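Local coordinates for protein putative Acetyltransferase (Pyrococcus horikoshii, PDB 3DDD) that binds coenzyme A and, as a member of the GNAT family, probably transfers acyl groups, such as acetyl, from it to an acceptor, at residues V140-T145 and R265-S270; E188-R193 and L207-K212. All blocks are in the same frame, centred on the assembly; numbering follows the deposited sequence.

Contact 1: residues V140-T145 and R265-S270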
loop_
_atom_site.group_PDB
_atom_site.type_symbol
_atom_site.label_atom_id
_atom_site.label_comp_id
_atom_site.label_asym_id
_atom_site.label_seq_id
_atom_site.Cartn_x
_atom_site.Cartn_y
_atom_site.Cartn_z
ATOM N N VAL A 140 15.431 -8.334 -2.941
ATOM C CA VAL A 140 16.575 -7.470 -2.652
ATOM C C VAL A 140 16.095 -6.096 -2.165
ATOM O O VAL A 140 15.056 -5.629 -2.580
ATOM C CB VAL A 140 17.473 -7.262 -3.918
ATOM C CG1 VAL A 140 18.076 -8.608 -4.419
ATOM C CG2 VAL A 140 16.696 -6.568 -5.025
ATOM N N ASP A 141 16.865 -5.452 -1.294
ATOM C CA ASP A 141 16.528 -4.125 -0.778
ATOM C C ASP A 141 16.536 -3.053 -1.867
ATOM O O ASP A 141 17.426 -3.028 -2.727
ATOM C CB ASP A 141 17.510 -3.678 0.314
ATOM C CG ASP A 141 17.464 -4.543 1.560
ATOM O OD1 ASP A 141 16.623 -5.437 1.656
ATOM O OD2 ASP A 141 18.291 -4.308 2.451
ATOM N N GLU A 142 15.540 -2.176 -1.821
ATOM C CA GLU A 142 15.567 -0.963 -2.617
ATOM C C GLU A 142 15.929 0.231 -1.728
ATOM O O GLU A 142 17.083 0.615 -1.677
ATOM C CB GLU A 142 14.232 -0.771 -3.355
ATOM C CG GLU A 142 14.058 -1.820 -4.456
ATOM C CD GLU A 142 12.993 -1.470 -5.467
ATOM O OE1 GLU A 142 11.961 -0.880 -5.087
ATOM O OE2 GLU A 142 13.192 -1.790 -6.653
ATOM N N TYR A 143 14.966 0.762 -0.990
ATOM C CA TYR A 143 15.178 1.876 -0.077
ATOM C C TYR A 143 14.033 1.827 0.938
ATOM O O TYR A 143 13.033 1.163 0.694
ATOM C CB TYR A 143 15.174 3.231 -0.832
ATOM C CG TYR A 143 14.041 3.357 -1.834
ATOM C CD1 TYR A 143 12.770 3.614 -1.410
ATOM C CD2 TYR A 143 14.246 3.163 -3.209
ATOM C CE1 TYR A 143 11.710 3.701 -2.297
ATOM C CE2 TYR A 143 13.179 3.257 -4.121
ATOM C CZ TYR A 143 11.905 3.524 -3.640
ATOM O OH TYR A 143 10.796 3.627 -4.471
ATOM N N ARG A 144 14.185 2.550 2.049
ATOM C CA ARG A 144 13.163 2.600 3.107
ATOM C C ARG A 144 12.002 3.516 2.763
ATOM O O ARG A 144 12.153 4.508 2.045
ATOM C CB ARG A 144 13.764 3.032 4.451
ATOM C CG ARG A 144 14.520 1.934 5.171
ATOM C CD ARG A 144 15.432 2.480 6.255
ATOM N NE ARG A 144 14.735 2.728 7.520
ATOM C CZ ARG A 144 14.603 3.913 8.132
ATOM N NH1 ARG A 144 15.103 5.038 7.626
ATOM N NH2 ARG A 144 13.949 3.970 9.277
ATOM N N THR A 145 10.837 3.169 3.283
ATOM C CA THR A 145 9.637 3.949 3.073
ATOM C C THR A 145 9.148 4.204 4.489
ATOM O O THR A 145 8.730 3.279 5.177
ATOM C CB THR A 145 8.568 3.163 2.229
ATOM O OG1 THR A 145 8.648 1.757 2.500
ATOM C CG2 THR A 145 8.751 3.380 0.734
ATOM N N ARG A 265 11.474 -1.222 1.198
ATOM C CA ARG A 265 10.908 -1.578 -0.067
ATOM C C ARG A 265 11.863 -2.603 -0.642
ATOM O O ARG A 265 13.050 -2.505 -0.447
ATOM C CB ARG A 265 10.756 -0.349 -0.955
ATOM C CG ARG A 265 10.169 -0.575 -2.319
ATOM C CD ARG A 265 9.620 0.764 -2.866
ATOM N NE ARG A 265 8.344 1.080 -2.216
ATOM C CZ ARG A 265 7.418 1.908 -2.683
ATOM N NH1 ARG A 265 7.609 2.565 -3.822
ATOM N NH2 ARG A 265 6.270 2.047 -2.011
HETATM N N MSE A 266 11.316 -3.622 -1.293
HETATM C CA MSE A 266 12.111 -4.730 -1.829
HETATM C C MSE A 266 11.583 -5.149 -3.193
HETATM O O MSE A 266 10.437 -4.863 -3.532
HETATM C CB MSE A 266 12.041 -5.923 -0.879
HETATM C CG MSE A 266 12.498 -5.646 0.537
HETATM SE SE MSE A 266 12.434 -7.207 1.646
HETATM C CE MSE A 266 14.194 -7.914 1.269
ATOM N N ARG A 267 12.419 -5.843 -3.952
ATOM C CA ARG A 267 12.129 -6.185 -5.345
ATOM C C ARG A 267 12.604 -7.579 -5.724
ATOM O O ARG A 267 13.728 -7.997 -5.408
ATOM C CB ARG A 267 12.760 -5.146 -6.291
ATOM C CG ARG A 267 12.517 -5.414 -7.765
ATOM C CD ARG A 267 13.234 -4.417 -8.634
ATOM N NE ARG A 267 14.647 -4.771 -8.779
ATOM C CZ ARG A 267 15.644 -4.219 -8.106
ATOM N NH1 ARG A 267 15.440 -3.225 -7.267
ATOM N NH2 ARG A 267 16.876 -4.633 -8.321
ATOM N N LEU A 268 11.738 -8.284 -6.444
ATOM C CA LEU A 268 12.115 -9.506 -7.121
ATOM C C LEU A 268 11.907 -9.301 -8.622
ATOM O O LEU A 268 10.784 -9.127 -9.102
ATOM C CB LEU A 268 11.341 -10.712 -6.605
ATOM C CG LEU A 268 11.688 -12.046 -7.281
ATOM C CD1 LEU A 268 13.181 -12.443 -7.120
ATOM C CD2 LEU A 268 10.776 -13.137 -6.776
ATOM N N GLY A 269 13.012 -9.323 -9.359
ATOM C CA GLY A 269 12.993 -9.060 -10.775
ATOM C C GLY A 269 13.733 -7.776 -11.119
ATOM O O GLY A 269 14.485 -7.237 -10.300
ATOM N N SER A 270 13.484 -7.286 -12.330
ATOM C CA SER A 270 14.202 -6.136 -12.881
ATOM C C SER A 270 13.642 -4.816 -12.362
ATOM O O SER A 270 12.435 -4.672 -12.164
ATOM C CB SER A 270 14.195 -6.171 -14.431
ATOM O OG SER A 270 12.939 -6.642 -14.917
HETATM O O HOH W 1 17.754 -2.363 -5.426
#
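V140 and R267 form a hydrogen-bonded pair where strand 140-149 runs beside strand 258-267 in an antiparallel ladder of this GNAT-family protein. V140 N donates to R267 O at 3.0 Å, and R267 N returns the bond to V140 O. The branched valine suits an extended strand, and its CG2 lies over one face of the R267 guanidinium, towards the rim. Next comes the non-hydrogen-bonded pair D141 and M266. Here the selenomethionine CE rests 3.5 Å from D141 OD1, whose hydrogen bond goes to Y131 on helix 131-136; M266 itself packs on that helix, which carries the CoA-binding K136. E142 N then bonds R265 O, and the extended glutamate is long enough to serve two arginines, OE1 pairing with R123 on strand 121-126. Y143 O continues the ladder, accepting from R265 N at 2.9 Å. Its ring runs alongside the R265 side chain, with CE1 3.6 Å from R265 CD, and its hydroxyl is bonded to E274. T145 CG2 covers one face of the R265 guanidinium, which is paired with D125 and the C-terminal carboxylate of G288. Three partners hold the R267 guanidinium: NE donates to G269 O, a water bridges NH1 to D141 O, and NH1 makes a 2.7 Å salt bridge to the anti lone pair of E142 OE2, which lies 5° out of the guanidinium plane.

Contact 2: residues E188-R193 and L207-K212. With EDO (1,2-ethanediol), chain D.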
loop_
_atom_site.group_PDB
_atom_site.type_symbol
_atom_site.label_atom_id
_atom_site.label_comp_id
_atom_site.label_asym_id
_atom_site.label_seq_id
_atom_site.Cartn_x
_atom_site.Cartn_y
_atom_site.Cartn_z
ATOM N N GLU A 188 -8.809 6.020 -8.465
ATOM C CA GLU A 188 -10.250 6.034 -8.721
ATOM C C GLU A 188 -11.104 5.333 -7.654
ATOM O O GLU A 188 -12.176 5.812 -7.324
ATOM C CB GLU A 188 -10.530 5.360 -10.070
ATOM C CG GLU A 188 -10.374 6.254 -11.273
ATOM C CD GLU A 188 -10.254 5.481 -12.604
ATOM O OE1 GLU A 188 -10.259 4.228 -12.610
ATOM O OE2 GLU A 188 -10.155 6.135 -13.653
ATOM N N ALA A 189 -10.643 4.175 -7.187
ATOM C CA ALA A 189 -11.361 3.376 -6.183
ATOM C C ALA A 189 -11.461 4.121 -4.863
ATOM O O ALA A 189 -12.517 4.155 -4.240
ATOM C CB ALA A 189 -10.673 1.974 -5.991
ATOM N N TYR A 190 -10.366 4.752 -4.458
ATOM C CA TYR A 190 -10.350 5.624 -3.291
ATOM C C TYR A 190 -11.247 6.854 -3.417
ATOM O O TYR A 190 -11.912 7.254 -2.456
ATOM C CB TYR A 190 -8.920 6.064 -2.966
ATOM C CG TYR A 190 -8.173 5.040 -2.163
ATOM C CD1 TYR A 190 -8.321 4.976 -0.787
ATOM C CD2 TYR A 190 -7.335 4.124 -2.778
ATOM C CE1 TYR A 190 -7.658 4.028 -0.033
ATOM C CE2 TYR A 190 -6.653 3.169 -2.050
ATOM C CZ TYR A 190 -6.816 3.120 -0.673
ATOM O OH TYR A 190 -6.144 2.175 0.050
HETATM N N MSE A 191 -11.250 7.457 -4.590
HETATM C CA MSE A 191 -12.100 8.588 -4.858
HETATM C C MSE A 191 -13.571 8.186 -4.864
HETATM O O MSE A 191 -14.419 8.992 -4.459
HETATM C CB MSE A 191 -11.696 9.287 -6.146
HETATM C CG MSE A 191 -10.394 10.034 -6.041
HETATM SE SE MSE A 191 -9.649 10.593 -7.764
HETATM C CE MSE A 191 -11.041 11.917 -8.207
ATOM N N ARG A 192 -13.908 6.958 -5.258
ATOM C CA ARG A 192 -15.319 6.514 -5.061
ATOM C C ARG A 192 -15.742 6.514 -3.584
ATOM O O ARG A 192 -16.938 6.661 -3.287
ATOM C CB ARG A 192 -15.593 5.162 -5.702
ATOM C CG ARG A 192 -15.571 5.227 -7.254
ATOM C CD ARG A 192 -16.147 3.968 -7.895
ATOM N NE ARG A 192 -15.248 2.828 -7.735
ATOM C CZ ARG A 192 -14.210 2.612 -8.535
ATOM N NH1 ARG A 192 -13.963 3.458 -9.523
ATOM N NH2 ARG A 192 -13.405 1.574 -8.339
ATOM N N ARG A 193 -14.776 6.389 -2.660
ATOM C CA ARG A 193 -15.081 6.366 -1.236
ATOM C C ARG A 193 -14.839 7.672 -0.511
ATOM O O ARG A 193 -14.826 7.690 0.704
ATOM C CB ARG A 193 -14.264 5.311 -0.526
ATOM C CG ARG A 193 -14.207 4.038 -1.228
ATOM C CD ARG A 193 -15.084 3.010 -0.628
ATOM N NE ARG A 193 -14.995 1.827 -1.473
ATOM C CZ ARG A 193 -15.560 0.664 -1.199
ATOM N NH1 ARG A 193 -16.228 0.481 -0.053
ATOM N NH2 ARG A 193 -15.424 -0.323 -2.079
ATOM N N LEU A 207 -3.472 12.889 -2.861
ATOM C CA LEU A 207 -4.754 12.234 -2.620
ATOM C C LEU A 207 -4.944 12.132 -1.121
ATOM O O LEU A 207 -4.059 11.694 -0.439
ATOM C CB LEU A 207 -4.782 10.857 -3.259
ATOM C CG LEU A 207 -6.110 10.095 -3.181
ATOM C CD1 LEU A 207 -7.165 10.734 -4.087
ATOM C CD2 LEU A 207 -5.828 8.644 -3.580
ATOM N N VAL A 208 -6.071 12.607 -0.610
ATOM C CA VAL A 208 -6.315 12.624 0.824
ATOM C C VAL A 208 -7.498 11.717 1.090
ATOM O O VAL A 208 -8.579 11.937 0.559
ATOM C CB VAL A 208 -6.594 14.065 1.346
ATOM C CG1 VAL A 208 -6.866 14.058 2.842
ATOM C CG2 VAL A 208 -5.435 14.946 1.049
ATOM N N TYR A 209 -7.268 10.681 1.895
ATOM C CA TYR A 209 -8.283 9.738 2.265
ATOM C C TYR A 209 -8.179 9.523 3.748
ATOM O O TYR A 209 -7.130 9.100 4.219
ATOM C CB TYR A 209 -8.060 8.397 1.532
ATOM C CG TYR A 209 -9.080 7.353 1.935
ATOM C CD1 TYR A 209 -10.448 7.541 1.677
ATOM C CD2 TYR A 209 -8.697 6.198 2.600
ATOM C CE1 TYR A 209 -11.381 6.581 2.040
ATOM C CE2 TYR A 209 -9.627 5.259 2.988
ATOM C CZ TYR A 209 -10.959 5.438 2.686
ATOM O OH TYR A 209 -11.857 4.483 3.117
ATOM N N ARG A 210 -9.254 9.810 4.486
ATOM C CA ARG A 210 -9.224 9.777 5.939
ATOM C C ARG A 210 -8.092 10.684 6.470
ATOM O O ARG A 210 -7.999 11.870 6.112
ATOM C CB ARG A 210 -9.079 8.352 6.410
ATOM C CG ARG A 210 -10.129 7.381 5.810
ATOM C CD ARG A 210 -11.542 7.767 6.171
ATOM N NE ARG A 210 -12.546 6.767 5.790
ATOM C CZ ARG A 210 -13.045 5.816 6.582
ATOM N NH1 ARG A 210 -12.649 5.671 7.847
ATOM N NH2 ARG A 210 -13.963 4.988 6.099
ATOM N N GLY A 211 -7.207 10.176 7.300
ATOM C CA GLY A 211 -6.185 11.081 7.843
ATOM C C GLY A 211 -4.876 10.901 7.122
ATOM O O GLY A 211 -3.807 11.081 7.710
ATOM N N LYS A 212 -4.940 10.511 5.857
ATOM C CA LYS A 212 -3.727 10.079 5.165
ATOM C C LYS A 212 -3.630 10.780 3.836
ATOM O O LYS A 212 -4.635 10.964 3.162
ATOM C CB LYS A 212 -3.727 8.570 4.976
ATOM C CG LYS A 212 -3.906 7.744 6.264
ATOM C CD LYS A 212 -4.146 6.244 5.919
HETATM C C1 EDO D . -11.496 11.837 2.866
HETATM O O1 EDO D . -11.841 10.475 3.057
HETATM C C2 EDO D . -11.660 12.499 4.228
HETATM O O2 EDO D . -11.373 13.891 4.083
#
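A chi1 of 178° swings the Y209 ring away from its own backbone N and toward the last turn of helix 184-192, where Y190, its CG anti to the carbonyl carbon (chi1 -83°), presents a ring edge. The two rings make a T-shaped (edge-to-face) pair, centroids 5.1 Å apart and planes at 73°. Y190 CD1 lies over the Y209 face towards the rim, and Y190 CE1 comes within 3.6 Å of Y209 CD2. A flat tyrosine suits this place because it offers one face to the Y190 edge and the opposite one to R210 CG. At the ring's edge lies R193 O, 3.9 Å from Y209 CE1. The two branches of L207 let one side chain touch two neighbours: CD2 approaches Y190 CB, and CD1 meets CG of the selenomethionine M191 at 3.8 Å. R193 sends its charged end away to E55 and E59 of helix 47-60, while I56 of that helix packs against both tyrosines. From Y209 to K212 the chain reverses in a type II' turn, where R210 N donates to O1 of an ethanediol, probably from the crystallisation liquor. The whole is apolar packing of a helix against the first strand of a beta hairpin, within the C-terminal GNAT-family region.

The two contacts lie on opposite sides of the chain's centre, their own centres about 26 Å apart and their nearest atoms about 13 Å apart, and contact 2 is nested within the chain loop that contact 1 closes. Each is partly buried, and they share no strand or helix. Contact 1 joins strand to strand through backbone hydrogen bonds and charged side chains, the M266 side chain being about 8 Å from bound coenzyme A. Contact 2 sets a helix on a strand by aromatic and aliphatic packing, away from the annotated sites. In contact 1 the arginines R265, which is buried, and R267 take part in the strand pairing; in contact 2 R193 and R210 turn to helix 47-60.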